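Local coordinates for protein exotoxin A (Pseudomonas aeruginosa, PDB 1IKP) that transfers ADP-ribose from NAD to a host-cell protein, in this toxin family elongation factor 2, and carries its own cell-binding and targeting domains for entry, at residues A[40-45]-A[185-190]; A[192-197]-A[214-219]; A[198-203]-A[221-226]. The protein carries 2 engineered substitutions. One frame throughout, in Å; residues are numbered along the deposited sequence.

Contact 1 of 3, residues A[40-45]-A[185-190]; sequences QGVLHY and KRWSEW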
ATOM      1  N   GLN A  40      -0.434  11.698  20.524  1.00 23.95           N
ATOM      2  CA  GLN A  40      -0.875  11.653  19.138  1.00 22.21           C
ATOM      3  C   GLN A  40      -2.331  11.271  19.116  1.00 19.29           C
ATOM      4  O   GLN A  40      -2.806  10.509  19.960  1.00 19.61           O
ATOM      5  CB  GLN A  40      -0.049  10.661  18.308  1.00 23.63           C
ATOM      6  CG  GLN A  40       0.018   9.255  18.847  1.00 25.46           C
ATOM      7  CD  GLN A  40       0.901   8.344  18.002  1.00 26.78           C
ATOM      8  OE1 GLN A  40       1.559   7.459  18.528  1.00 26.70           O
ATOM      9  NE2 GLN A  40       0.906   8.555  16.687  1.00 25.53           N
ATOM     10  N   GLY A  41      -3.061  11.815  18.153  1.00 16.82           N
ATOM     11  CA  GLY A  41      -4.467  11.492  18.075  1.00 16.01           C
ATOM     12  C   GLY A  41      -5.009  11.803  16.703  1.00 14.57           C
ATOM     13  O   GLY A  41      -4.280  12.295  15.838  1.00 13.88           O
ATOM     14  N   VAL A  42      -6.293  11.506  16.529  1.00 13.89           N
ATOM     15  CA  VAL A  42      -7.019  11.767  15.292  1.00 11.72           C
ATOM     16  C   VAL A  42      -8.376  12.398  15.607  1.00 12.91           C
ATOM     17  O   VAL A  42      -9.151  11.867  16.420  1.00 13.72           O
ATOM     18  CB  VAL A  42      -7.281  10.478  14.507  1.00 11.75           C
ATOM     19  CG1 VAL A  42      -8.124  10.789  13.255  1.00 12.09           C
ATOM     20  CG2 VAL A  42      -5.969   9.819  14.092  1.00 11.97           C
ATOM     21  N   LEU A  43      -8.645  13.543  14.993  1.00 11.70           N
ATOM     22  CA  LEU A  43      -9.925  14.218  15.111  1.00 12.08           C
ATOM     23  C   LEU A  43     -10.760  13.688  13.953  1.00 12.32           C
ATOM     24  O   LEU A  43     -10.312  13.729  12.802  1.00 14.30           O
ATOM     25  CB  LEU A  43      -9.771  15.732  14.948  1.00 11.77           C
ATOM     26  CG  LEU A  43      -9.135  16.432  16.139  1.00 13.07           C
ATOM     27  CD1 LEU A  43      -8.662  17.817  15.745  1.00 16.08           C
ATOM     28  CD2 LEU A  43     -10.175  16.510  17.274  1.00 15.62           C
ATOM     29  N   HIS A  44     -11.947  13.163  14.254  1.00 11.51           N
ATOM     30  CA  HIS A  44     -12.837  12.652  13.224  1.00 10.07           C
ATOM     31  C   HIS A  44     -14.052  13.574  13.143  1.00 12.56           C
ATOM     32  O   HIS A  44     -14.869  13.641  14.084  1.00 11.85           O
ATOM     33  CB  HIS A  44     -13.271  11.224  13.581  1.00 10.43           C
ATOM     34  CG  HIS A  44     -14.228  10.607  12.610  1.00 10.74           C
ATOM     35  ND1 HIS A  44     -14.744   9.339  12.776  1.00 11.75           N
ATOM     36  CD2 HIS A  44     -14.726  11.062  11.435  1.00 11.88           C
ATOM     37  CE1 HIS A  44     -15.515   9.036  11.749  1.00 11.23           C
ATOM     38  NE2 HIS A  44     -15.516  10.067  10.919  1.00 11.03           N
ATOM     39  N   TYR A  45     -14.127  14.312  12.041  1.00 12.16           N
ATOM     40  CA  TYR A  45     -15.226  15.244  11.757  1.00 13.20           C
ATOM     41  C   TYR A  45     -16.235  14.532  10.867  1.00 12.70           C
ATOM     42  O   TYR A  45     -15.857  13.911   9.885  1.00 11.32           O
ATOM     43  CB  TYR A  45     -14.717  16.473  10.996  1.00 10.77           C
ATOM     44  CG  TYR A  45     -13.821  17.391  11.789  1.00 11.73           C
ATOM     45  CD1 TYR A  45     -14.334  18.534  12.409  1.00 12.02           C
ATOM     46  CD2 TYR A  45     -12.457  17.120  11.923  1.00 12.70           C
ATOM     47  CE1 TYR A  45     -13.518  19.392  13.139  1.00 13.28           C
ATOM     48  CE2 TYR A  45     -11.628  17.974  12.658  1.00 12.76           C
ATOM     49  CZ  TYR A  45     -12.158  19.102  13.260  1.00 13.15           C
ATOM     50  OH  TYR A  45     -11.355  19.960  13.998  1.00 16.36           O
ATOM     51  N   LYS A 185       6.057   7.569  18.647  1.00 45.42           N
ATOM     52  CA  LYS A 185       4.927   7.910  17.790  1.00 45.31           C
ATOM     53  C   LYS A 185       4.779   6.899  16.660  1.00 41.23           C
ATOM     54  O   LYS A 185       5.724   6.644  15.915  1.00 43.28           O
ATOM     55  CB  LYS A 185       5.117   9.306  17.196  1.00 51.45           C
ATOM     56  CG  LYS A 185       5.211  10.419  18.226  1.00 55.56           C
ATOM     57  CD  LYS A 185       3.944  10.514  19.059  1.00 58.17           C
ATOM     58  CE  LYS A 185       3.966  11.744  19.950  1.00 59.56           C
ATOM     59  NZ  LYS A 185       4.053  12.998  19.151  1.00 59.16           N
ATOM     60  N   ARG A 186       3.588   6.328  16.536  1.00 34.23           N
ATOM     61  CA  ARG A 186       3.311   5.343  15.496  1.00 30.17           C
ATOM     62  C   ARG A 186       2.210   5.854  14.569  1.00 25.49           C
ATOM     63  O   ARG A 186       1.104   6.158  15.029  1.00 22.96           O
ATOM     64  CB  ARG A 186       2.880   4.021  16.147  1.00 31.82           C
ATOM     65  CG  ARG A 186       2.485   2.912  15.175  1.00 35.59           C
ATOM     66  CD  ARG A 186       2.109   1.635  15.928  1.00 38.79           C
ATOM     67  NE  ARG A 186       1.630   0.570  15.046  1.00 41.86           N
ATOM     68  CZ  ARG A 186       2.383  -0.082  14.165  1.00 43.87           C
ATOM     69  NH1 ARG A 186       3.671   0.217  14.033  1.00 44.81           N
ATOM     70  NH2 ARG A 186       1.849  -1.037  13.413  1.00 43.97           N
ATOM     71  N   TRP A 187       2.506   5.969  13.272  1.00 21.29           N
ATOM     72  CA  TRP A 187       1.497   6.432  12.312  1.00 17.87           C
ATOM     73  C   TRP A 187       1.298   5.489  11.134  1.00 18.14           C
ATOM     74  O   TRP A 187       0.803   5.890  10.081  1.00 18.83           O
ATOM     75  CB  TRP A 187       1.837   7.835  11.784  1.00 18.04           C
ATOM     76  CG  TRP A 187       1.670   8.924  12.787  1.00 17.58           C
ATOM     77  CD1 TRP A 187       2.663   9.594  13.450  1.00 16.96           C
ATOM     78  CD2 TRP A 187       0.438   9.509  13.226  1.00 14.95           C
ATOM     79  NE1 TRP A 187       2.130  10.560  14.265  1.00 17.88           N
ATOM     80  CE2 TRP A 187       0.764  10.531  14.148  1.00 15.80           C
ATOM     81  CE3 TRP A 187      -0.917   9.271  12.926  1.00 14.49           C
ATOM     82  CZ2 TRP A 187      -0.212  11.319  14.776  1.00 17.12           C
ATOM     83  CZ3 TRP A 187      -1.890  10.057  13.551  1.00 15.07           C
ATOM     84  CH2 TRP A 187      -1.532  11.067  14.464  1.00 14.04           C
ATOM     85  N   SER A 188       1.661   4.225  11.292  1.00 17.59           N
ATOM     86  CA  SER A 188       1.490   3.285  10.192  1.00 19.07           C
ATOM     87  C   SER A 188       0.034   3.013   9.808  1.00 18.66           C
ATOM     88  O   SER A 188      -0.282   2.887   8.628  1.00 17.15           O
ATOM     89  CB  SER A 188       2.201   1.960  10.503  1.00 23.33           C
ATOM     90  OG  SER A 188       1.745   1.421  11.726  1.00 29.05           O
ATOM     91  N   GLU A 189      -0.861   2.931  10.788  1.00 17.09           N
ATOM     92  CA  GLU A 189      -2.256   2.657  10.487  1.00 17.67           C
ATOM     93  C   GLU A 189      -2.892   3.765   9.641  1.00 15.60           C
ATOM     94  O   GLU A 189      -3.716   3.493   8.774  1.00 16.43           O
ATOM     95  CB  GLU A 189      -3.050   2.479  11.794  1.00 17.93           C
ATOM     96  CG  GLU A 189      -2.600   1.289  12.664  1.00 20.08           C
ATOM     97  CD  GLU A 189      -1.480   1.629  13.648  1.00 22.00           C
ATOM     98  OE1 GLU A 189      -0.897   2.735  13.586  1.00 19.53           O
ATOM     99  OE2 GLU A 189      -1.178   0.766  14.507  1.00 21.53           O
ATOM    100  N   TRP A 190      -2.484   5.000   9.908  1.00 15.25           N
ATOM    101  CA  TRP A 190      -2.993   6.184   9.214  1.00 14.94           C
ATOM    102  C   TRP A 190      -2.878   6.059   7.693  1.00 16.20           C
ATOM    103  O   TRP A 190      -3.761   6.477   6.957  1.00 17.59           O
ATOM    104  CB  TRP A 190      -2.231   7.418   9.720  1.00 14.16           C
ATOM    105  CG  TRP A 190      -2.557   8.712   9.037  1.00 14.24           C
ATOM    106  CD1 TRP A 190      -1.871   9.309   8.000  1.00 12.56           C
ATOM    107  CD2 TRP A 190      -3.645   9.592   9.349  1.00 11.79           C
ATOM    108  NE1 TRP A 190      -2.467  10.493   7.662  1.00 13.11           N
ATOM    109  CE2 TRP A 190      -3.558  10.695   8.470  1.00 11.29           C
ATOM    110  CE3 TRP A 190      -4.693   9.556  10.291  1.00 11.47           C
ATOM    111  CZ2 TRP A 190      -4.474  11.743   8.499  1.00 12.30           C
ATOM    112  CZ3 TRP A 190      -5.604  10.605  10.318  1.00 12.34           C
ATOM    113  CH2 TRP A 190      -5.488  11.685   9.422  1.00 13.85           C
TER

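Contact 2 of 3, residues A[192-197]-A[214-219]; sequences SGKVLC and CNLDDT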
ATOM      1  N   SER A 192      -2.671   3.127   6.010  1.00 15.97           N
ATOM      2  CA  SER A 192      -3.183   1.860   5.501  1.00 16.01           C
ATOM      3  C   SER A 192      -4.655   1.678   5.773  1.00 14.51           C
ATOM      4  O   SER A 192      -5.323   2.585   6.255  1.00 14.13           O
ATOM      5  CB  SER A 192      -2.440   0.681   6.142  1.00 16.59           C
ATOM      6  OG  SER A 192      -2.826   0.559   7.507  1.00 18.13           O
ATOM      7  N   GLY A 193      -5.163   0.494   5.458  1.00 15.48           N
ATOM      8  CA  GLY A 193      -6.568   0.227   5.693  1.00 14.27           C
ATOM      9  C   GLY A 193      -6.883   0.230   7.179  1.00 14.86           C
ATOM     10  O   GLY A 193      -8.045   0.405   7.568  1.00 14.12           O
ATOM     11  N   LYS A 194      -5.861   0.055   8.020  1.00 13.62           N
ATOM     12  CA  LYS A 194      -6.119   0.019   9.454  1.00 13.98           C
ATOM     13  C   LYS A 194      -6.486   1.353  10.046  1.00 14.89           C
ATOM     14  O   LYS A 194      -6.759   1.446  11.237  1.00 14.05           O
ATOM     15  CB  LYS A 194      -4.935  -0.609  10.210  1.00 14.62           C
ATOM     16  CG  LYS A 194      -4.776  -2.100   9.905  1.00 16.60           C
ATOM     17  CD  LYS A 194      -3.825  -2.773  10.891  1.00 17.60           C
ATOM     18  CE  LYS A 194      -3.671  -4.252  10.564  1.00 18.73           C
ATOM     19  NZ  LYS A 194      -2.759  -4.868  11.578  1.00 20.94           N
ATOM     20  N   VAL A 195      -6.482   2.406   9.232  1.00 15.30           N
ATOM     21  CA  VAL A 195      -6.876   3.710   9.769  1.00 14.48           C
ATOM     22  C   VAL A 195      -8.322   3.589  10.284  1.00 14.42           C
ATOM     23  O   VAL A 195      -8.722   4.282  11.239  1.00 14.70           O
ATOM     24  CB  VAL A 195      -6.746   4.837   8.686  1.00 13.76           C
ATOM     25  CG1 VAL A 195      -7.674   4.579   7.487  1.00 14.96           C
ATOM     26  CG2 VAL A 195      -7.051   6.185   9.303  1.00 17.37           C
ATOM     27  N   LEU A 196      -9.090   2.688   9.676  1.00 14.08           N
ATOM     28  CA  LEU A 196     -10.485   2.482  10.087  1.00 13.75           C
ATOM     29  C   LEU A 196     -10.551   1.896  11.489  1.00 15.51           C
ATOM     30  O   LEU A 196     -11.528   2.084  12.207  1.00 16.09           O
ATOM     31  CB  LEU A 196     -11.216   1.587   9.085  1.00 15.81           C
ATOM     32  CG  LEU A 196     -11.268   2.153   7.651  1.00 17.56           C
ATOM     33  CD1 LEU A 196     -12.164   1.291   6.797  1.00 21.71           C
ATOM     34  CD2 LEU A 196     -11.789   3.599   7.669  1.00 20.02           C
ATOM     35  N   CYS A 197      -9.500   1.191  11.878  1.00 15.57           N
ATOM     36  CA  CYS A 197      -9.414   0.578  13.198  1.00 16.61           C
ATOM     37  C   CYS A 197      -9.250   1.632  14.285  1.00 17.18           C
ATOM     38  O   CYS A 197      -9.457   1.350  15.466  1.00 19.23           O
ATOM     39  CB  CYS A 197      -8.227  -0.393  13.234  1.00 15.91           C
ATOM     40  SG  CYS A 197      -8.362  -1.808  12.101  1.00 18.76           S
ATOM     41  N   CYS A 214      -8.215  -6.310  13.421  1.00 22.54           N
ATOM     42  CA  CYS A 214      -7.364  -5.126  13.370  1.00 22.98           C
ATOM     43  C   CYS A 214      -5.988  -5.446  13.936  1.00 24.76           C
ATOM     44  O   CYS A 214      -4.970  -4.970  13.432  1.00 23.73           O
ATOM     45  CB  CYS A 214      -7.995  -3.989  14.169  1.00 22.67           C
ATOM     46  SG  CYS A 214      -9.350  -3.151  13.284  1.00 24.07           S
ATOM     47  N   ASN A 215      -5.969  -6.257  14.992  1.00 26.57           N
ATOM     48  CA  ASN A 215      -4.729  -6.664  15.642  1.00 29.93           C
ATOM     49  C   ASN A 215      -3.750  -5.501  15.758  1.00 25.33           C
ATOM     50  O   ASN A 215      -2.617  -5.571  15.278  1.00 23.80           O
ATOM     51  CB  ASN A 215      -4.095  -7.817  14.861  1.00 42.15           C
ATOM     52  CG  ASN A 215      -2.833  -8.338  15.513  1.00 48.77           C
ATOM     53  OD1 ASN A 215      -2.794  -8.567  16.722  1.00 52.97           O
ATOM     54  ND2 ASN A 215      -1.793  -8.536  14.713  1.00 40.90           N
ATOM     55  N   LEU A 216      -4.184  -4.427  16.400  1.00 23.41           N
ATOM     56  CA  LEU A 216      -3.337  -3.251  16.551  1.00 21.95           C
ATOM     57  C   LEU A 216      -2.228  -3.406  17.576  1.00 23.00           C
ATOM     58  O   LEU A 216      -2.381  -4.109  18.585  1.00 23.00           O
ATOM     59  CB  LEU A 216      -4.177  -2.032  16.954  1.00 20.25           C
ATOM     60  CG  LEU A 216      -5.322  -1.575  16.056  1.00 20.68           C
ATOM     61  CD1 LEU A 216      -6.010  -0.376  16.702  1.00 23.74           C
ATOM     62  CD2 LEU A 216      -4.781  -1.197  14.681  1.00 22.78           C
ATOM     63  N   ASP A 217      -1.109  -2.741  17.311  1.00 24.49           N
ATOM     64  CA  ASP A 217       0.011  -2.737  18.233  1.00 26.37           C
ATOM     65  C   ASP A 217      -0.486  -1.932  19.427  1.00 26.98           C
ATOM     66  O   ASP A 217      -1.496  -1.229  19.329  1.00 22.24           O
ATOM     67  CB  ASP A 217       1.224  -2.064  17.590  1.00 33.30           C
ATOM     68  CG  ASP A 217       1.946  -2.978  16.611  1.00 37.01           C
ATOM     69  OD1 ASP A 217       1.365  -4.007  16.203  1.00 37.54           O
ATOM     70  OD2 ASP A 217       3.095  -2.657  16.242  1.00 37.24           O
ATOM     71  N   ASP A 218       0.221  -2.027  20.546  1.00 28.41           N
ATOM     72  CA  ASP A 218      -0.178  -1.345  21.775  1.00 31.74           C
ATOM     73  C   ASP A 218      -0.569   0.128  21.683  1.00 28.24           C
ATOM     74  O   ASP A 218      -1.571   0.538  22.272  1.00 24.55           O
ATOM     75  CB  ASP A 218       0.911  -1.501  22.840  1.00 46.18           C
ATOM     76  CG  ASP A 218       1.109  -2.945  23.260  1.00 55.85           C
ATOM     77  OD1 ASP A 218       0.095  -3.659  23.427  1.00 59.49           O
ATOM     78  OD2 ASP A 218       2.274  -3.362  23.436  1.00 60.94           O
ATOM     79  N   THR A 219       0.206   0.922  20.951  1.00 25.96           N
ATOM     80  CA  THR A 219      -0.063   2.356  20.826  1.00 24.93           C
ATOM     81  C   THR A 219      -1.525   2.717  20.562  1.00 22.43           C
ATOM     82  O   THR A 219      -2.159   3.439  21.345  1.00 21.16           O
ATOM     83  CB  THR A 219       0.796   2.983  19.711  1.00 28.11           C
ATOM     84  OG1 THR A 219       2.184   2.768  20.003  1.00 30.81           O
ATOM     85  CG2 THR A 219       0.539   4.482  19.616  1.00 30.27           C
TER

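Contact 3 of 3, residues A[198-203]-A[221-226]; sequences LLDQLD and EGKIYR. Engineered in segment 198-203: Gln201 (natural residue Pro).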
ATOM      1  N   LEU A 198      -8.873   2.849  13.909  1.00 15.16           N
ATOM      2  CA  LEU A 198      -8.710   3.917  14.894  1.00 16.41           C
ATOM      3  C   LEU A 198     -10.028   4.655  15.163  1.00 16.23           C
ATOM      4  O   LEU A 198     -10.136   5.427  16.127  1.00 19.32           O
ATOM      5  CB  LEU A 198      -7.703   4.951  14.403  1.00 17.26           C
ATOM      6  CG  LEU A 198      -6.357   4.463  13.893  1.00 18.55           C
ATOM      7  CD1 LEU A 198      -5.501   5.653  13.550  1.00 19.14           C
ATOM      8  CD2 LEU A 198      -5.686   3.608  14.939  1.00 20.37           C
ATOM      9  N   LEU A 199     -11.025   4.391  14.333  1.00 15.76           N
ATOM     10  CA  LEU A 199     -12.292   5.111  14.406  1.00 16.33           C
ATOM     11  C   LEU A 199     -13.413   4.296  15.031  1.00 18.78           C
ATOM     12  O   LEU A 199     -13.937   3.372  14.423  1.00 18.47           O
ATOM     13  CB  LEU A 199     -12.678   5.562  12.988  1.00 15.51           C
ATOM     14  CG  LEU A 199     -11.536   6.236  12.186  1.00 13.51           C
ATOM     15  CD1 LEU A 199     -12.009   6.503  10.767  1.00 16.22           C
ATOM     16  CD2 LEU A 199     -11.103   7.513  12.880  1.00 16.96           C
ATOM     17  N   ASP A 200     -13.781   4.666  16.250  1.00 25.84           N
ATOM     18  CA  ASP A 200     -14.831   3.956  16.966  1.00 32.55           C
ATOM     19  C   ASP A 200     -16.140   3.954  16.191  1.00 30.18           C
ATOM     20  O   ASP A 200     -16.898   2.986  16.234  1.00 26.43           O
ATOM     21  CB  ASP A 200     -15.036   4.586  18.344  1.00 51.02           C
ATOM     22  CG  ASP A 200     -13.812   4.449  19.231  1.00 62.51           C
ATOM     23  OD1 ASP A 200     -12.725   4.924  18.832  1.00 68.09           O
ATOM     24  OD2 ASP A 200     -13.936   3.863  20.326  1.00 67.97           O
ATOM     25  N   GLN A 201     -16.400   5.037  15.470  1.00 29.79           N
ATOM     26  CA  GLN A 201     -17.627   5.150  14.698  1.00 32.67           C
ATOM     27  C   GLN A 201     -17.728   4.085  13.614  1.00 27.29           C
ATOM     28  O   GLN A 201     -18.809   3.843  13.075  1.00 27.75           O
ATOM     29  CB  GLN A 201     -17.722   6.550  14.083  1.00 45.07           C
ATOM     30  CG  GLN A 201     -17.934   7.649  15.118  1.00 51.01           C
ATOM     31  CD  GLN A 201     -17.641   9.034  14.578  1.00 52.09           C
ATOM     32  OE1 GLN A 201     -18.134   9.417  13.516  1.00 44.11           O
ATOM     33  NE2 GLN A 201     -16.839   9.799  15.315  1.00 42.27           N
ATOM     34  N   LEU A 202     -16.610   3.427  13.316  1.00 22.84           N
ATOM     35  CA  LEU A 202     -16.585   2.393  12.290  1.00 24.03           C
ATOM     36  C   LEU A 202     -16.111   1.022  12.786  1.00 23.27           C
ATOM     37  O   LEU A 202     -15.569   0.220  12.012  1.00 23.02           O
ATOM     38  CB  LEU A 202     -15.701   2.847  11.126  1.00 25.89           C
ATOM     39  CG  LEU A 202     -16.217   4.069  10.366  1.00 29.58           C
ATOM     40  CD1 LEU A 202     -15.336   4.322   9.159  1.00 31.14           C
ATOM     41  CD2 LEU A 202     -17.658   3.835   9.928  1.00 31.08           C
ATOM     42  N   ASP A 203     -16.335   0.737  14.063  1.00 25.50           N
ATOM     43  CA  ASP A 203     -15.915  -0.554  14.611  1.00 29.72           C
ATOM     44  C   ASP A 203     -16.527  -1.716  13.840  1.00 27.11           C
ATOM     45  O   ASP A 203     -17.718  -1.701  13.536  1.00 25.12           O
ATOM     46  CB  ASP A 203     -16.301  -0.672  16.087  1.00 45.42           C
ATOM     47  CG  ASP A 203     -15.495   0.249  16.971  1.00 52.29           C
ATOM     48  OD1 ASP A 203     -14.259   0.311  16.794  1.00 55.45           O
ATOM     49  OD2 ASP A 203     -16.094   0.903  17.850  1.00 56.04           O
ATOM     50  N   GLU A 221      -3.952   0.377  20.109  1.00 23.28           N
ATOM     51  CA  GLU A 221      -4.810  -0.625  20.732  1.00 24.74           C
ATOM     52  C   GLU A 221      -5.384  -0.031  22.022  1.00 22.09           C
ATOM     53  O   GLU A 221      -6.558  -0.214  22.331  1.00 21.22           O
ATOM     54  CB  GLU A 221      -3.985  -1.876  21.054  1.00 31.89           C
ATOM     55  CG  GLU A 221      -4.682  -2.881  21.955  1.00 38.45           C
ATOM     56  CD  GLU A 221      -5.941  -3.445  21.341  1.00 41.61           C
ATOM     57  OE1 GLU A 221      -6.648  -4.208  22.034  1.00 43.91           O
ATOM     58  OE2 GLU A 221      -6.222  -3.133  20.164  1.00 44.41           O
ATOM     59  N   GLY A 222      -4.559   0.708  22.755  1.00 20.13           N
ATOM     60  CA  GLY A 222      -5.012   1.302  24.005  1.00 20.75           C
ATOM     61  C   GLY A 222      -5.544   2.718  23.867  1.00 17.92           C
ATOM     62  O   GLY A 222      -5.432   3.530  24.780  1.00 20.82           O
ATOM     63  N   LYS A 223      -6.135   3.025  22.717  1.00 18.91           N
ATOM     64  CA  LYS A 223      -6.661   4.366  22.484  1.00 16.91           C
ATOM     65  C   LYS A 223      -7.858   4.725  23.368  1.00 16.29           C
ATOM     66  O   LYS A 223      -8.560   3.845  23.866  1.00 18.07           O
ATOM     67  CB  LYS A 223      -7.063   4.502  21.013  1.00 18.10           C
ATOM     68  CG  LYS A 223      -8.139   3.526  20.585  1.00 18.87           C
ATOM     69  CD  LYS A 223      -8.257   3.458  19.063  1.00 20.96           C
ATOM     70  CE  LYS A 223      -9.022   2.223  18.621  1.00 25.95           C
ATOM     71  NZ  LYS A 223     -10.421   2.179  19.133  1.00 28.06           N
ATOM     72  N   ILE A 224      -8.056   6.027  23.548  1.00 16.31           N
ATOM     73  CA  ILE A 224      -9.170   6.569  24.327  1.00 17.19           C
ATOM     74  C   ILE A 224      -9.941   7.507  23.405  1.00 17.71           C
ATOM     75  O   ILE A 224      -9.363   8.423  22.799  1.00 18.35           O
ATOM     76  CB  ILE A 224      -8.676   7.346  25.553  1.00 18.02           C
ATOM     77  CG1 ILE A 224      -7.950   6.385  26.503  1.00 22.49           C
ATOM     78  CG2 ILE A 224      -9.867   7.992  26.268  1.00 20.53           C
ATOM     79  CD1 ILE A 224      -7.260   7.061  27.656  1.00 25.87           C
ATOM     80  N   TYR A 225     -11.249   7.281  23.333  1.00 16.60           N
ATOM     81  CA  TYR A 225     -12.176   8.025  22.470  1.00 16.88           C
ATOM     82  C   TYR A 225     -13.085   9.010  23.204  1.00 18.54           C
ATOM     83  O   TYR A 225     -13.606   8.701  24.263  1.00 18.21           O
ATOM     84  CB  TYR A 225     -13.048   7.010  21.738  1.00 20.27           C
ATOM     85  CG  TYR A 225     -14.178   7.595  20.936  1.00 22.79           C
ATOM     86  CD1 TYR A 225     -13.963   8.068  19.645  1.00 24.05           C
ATOM     87  CD2 TYR A 225     -15.475   7.659  21.463  1.00 23.84           C
ATOM     88  CE1 TYR A 225     -15.004   8.588  18.895  1.00 25.06           C
ATOM     89  CE2 TYR A 225     -16.526   8.181  20.717  1.00 25.96           C
ATOM     90  CZ  TYR A 225     -16.282   8.643  19.432  1.00 25.68           C
ATOM     91  OH  TYR A 225     -17.299   9.161  18.672  1.00 27.94           O
ATOM     92  N   ARG A 226     -13.305  10.181  22.622  1.00 18.30           N
ATOM     93  CA  ARG A 226     -14.181  11.182  23.232  1.00 18.93           C
ATOM     94  C   ARG A 226     -14.867  12.048  22.194  1.00 18.17           C
ATOM     95  O   ARG A 226     -14.239  12.471  21.223  1.00 16.21           O
ATOM     96  CB  ARG A 226     -13.393  12.126  24.131  1.00 23.89           C
ATOM     97  CG  ARG A 226     -12.837  11.512  25.386  1.00 31.34           C
ATOM     98  CD  ARG A 226     -11.526  12.179  25.721  1.00 35.02           C
ATOM     99  NE  ARG A 226     -11.631  13.631  25.734  1.00 35.78           N
ATOM    100  CZ  ARG A 226     -10.612  14.449  25.496  1.00 37.73           C
ATOM    101  NH1 ARG A 226      -9.412  13.956  25.224  1.00 38.66           N
ATOM    102  NH2 ARG A 226     -10.790  15.760  25.536  1.00 37.89           N
TER

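Contact 1 of 3, residues A[40-45]-A[185-190]
The side-chain amide of Gln40 bonds to both backbone polar groups of Arg186, N and O. Followed outward from the backbone, Gln40 first lays CB against Trp187, 3.6 Å from its CZ2. Because chi1 is 54°, CG is turned in between the backbone N and the carbonyl carbon and points at the loop; there Gln40 CG passes the aliphatic chain of Lys185, CD of the lysine being 4.1 Å away. Beyond CD, both hydrogen bonds of the amide within this contact go to Arg186. Gln40 OE1 accepts from Arg186 N at 3.1 Å, on a lone pair and nearly straight (168° at the hydrogen). Gln40 NE2 gives a hydrogen to Arg186 O at 2.9 Å, but this bond is bent to 134° and its donor stands well above the carbonyl plane. The two bonds together fix the rotation of the amide, and Arg186 O is shared with Trp220 NE1. Gln40 NE2 also lies over one face of the Trp187 ring, toward its rim and 3.2 Å from CE2, with amide and indole planes steeply inclined.

Farther along the strand, Gly41 O meets the edge of the same indole in its plane, 3.3 Å from Trp187 CH2. The methyls of Val42 complete the contact: CG2 lies 3.9 Å from CZ3 of Trp190, whose indole nitrogen is bonded to Asn112, and CG1 comes to that ring's edge. Strand 40-49 is paired with 97-106 and 164-176; the loop and short helix 188-191 pack against it, within the concanavalin-like beta fold of the binding domain.

Contact 2 of 3, residues A[192-197]-A[214-219]
A disulfide between Cys197 and Cys214 closes an excursion of 16 intervening residues, helix 205-210 among them, in the binding domain. The two sulfurs are 2.0 Å apart, and the torsion about the S-S bond, -88°, is close to the relaxed value for a disulfide and of left-handed sense. In both cysteines SG lies anti to the carbonyl carbon, and the CA atoms of Cys197 and Cys214 are 6.1 Å apart. Tyr206, on the enclosed helix, touches both cysteines as well as Lys194.

Beside the bridge, the extended chain of Lys194 carries its NZ to within 2.9 Å of Cys214 O. The ammonium approaches that oxygen from nearly straight ahead (C=O...N 155°), tilted 25° from the carbonyl plane. Leu216 supplies the apolar part, CD2 resting 3.8 Å from Cys197 CB. The lysine's own backbone is set by an ST turn in which Ser192 OG accepts from Lys194 N at 3.1 Å.

Cys214 is therefore held twice, covalently through its sulfur and by a hydrogen bond through its carbonyl. The positive charge would probably polarise that carbonyl, and the covalent link should restrict how far the two loop ends can part.

Contact 3 of 3, residues A[198-203]-A[221-226]
Asp200 and Tyr225 bring the loop 198-203 against strand 224-228, which pairs antiparallel with strand 164-176 in the large sheet of the concanavalin-like binding domain. The leading interaction is a stack. The Asp200 carboxylate stacks over the CB-CG end of Tyr225, planes 24° apart, and its CG is 3.6 Å from CG of the tyrosine. Asp200 CB adds a CH-pi contact over the same ring, 4.0 Å from the centroid and 15° off the normal. Tyr225 reaches this position with its ring carbon CG anti to the backbone N (chi1 173°), the two side chains pointing opposite ways.

Electrostatics form the second group. Lys223 NZ makes a rather long salt bridge to Asp200 OD1, 3.6 Å. The lysine gets there along the loop backbone, its CD 4.0 Å from Leu198 O, before a bend at the last torsion turns the ammonium to the acid. Asp200 also accepts at its main-chain O from Lys234 NZ.

Backbone bonds shape the loop itself: Leu202 N to Leu199 O and Asp203 N to Asp200 O, around a short 3-10 segment.

Last comes a polar contact made by an engineered residue, Gln201, which replaces proline. The Gln201 side chain crosses that of Tyr225 at about a right angle, and Gln201 NE2 donates a weak, bent hydrogen bond to Tyr225 OH at 3.4 Å.

Followed from the N terminus, strand 40-49 comes first, and contact 1 closes a long loop of 139 intervening residues when the chain returns at 185-190. Contacts 2 and 3 begin only after that and close far shorter loops. They cross rather than nest: 192-197 and 198-203 follow directly on one another, then 214-219 and 221-226 answer them in the same order. Helix 218-221 leads into strand 224-228 of the large sheet. The centres lie about 10 Å from one another, and His44 meets Gln201 while Val195 packs on Glu189. Contacts 1 and 3 tie the 185-203 region to strands 40-49 and 224-228 of the sheet, while contact 2 joins the loop segments 192-197 and 214-219 to each other.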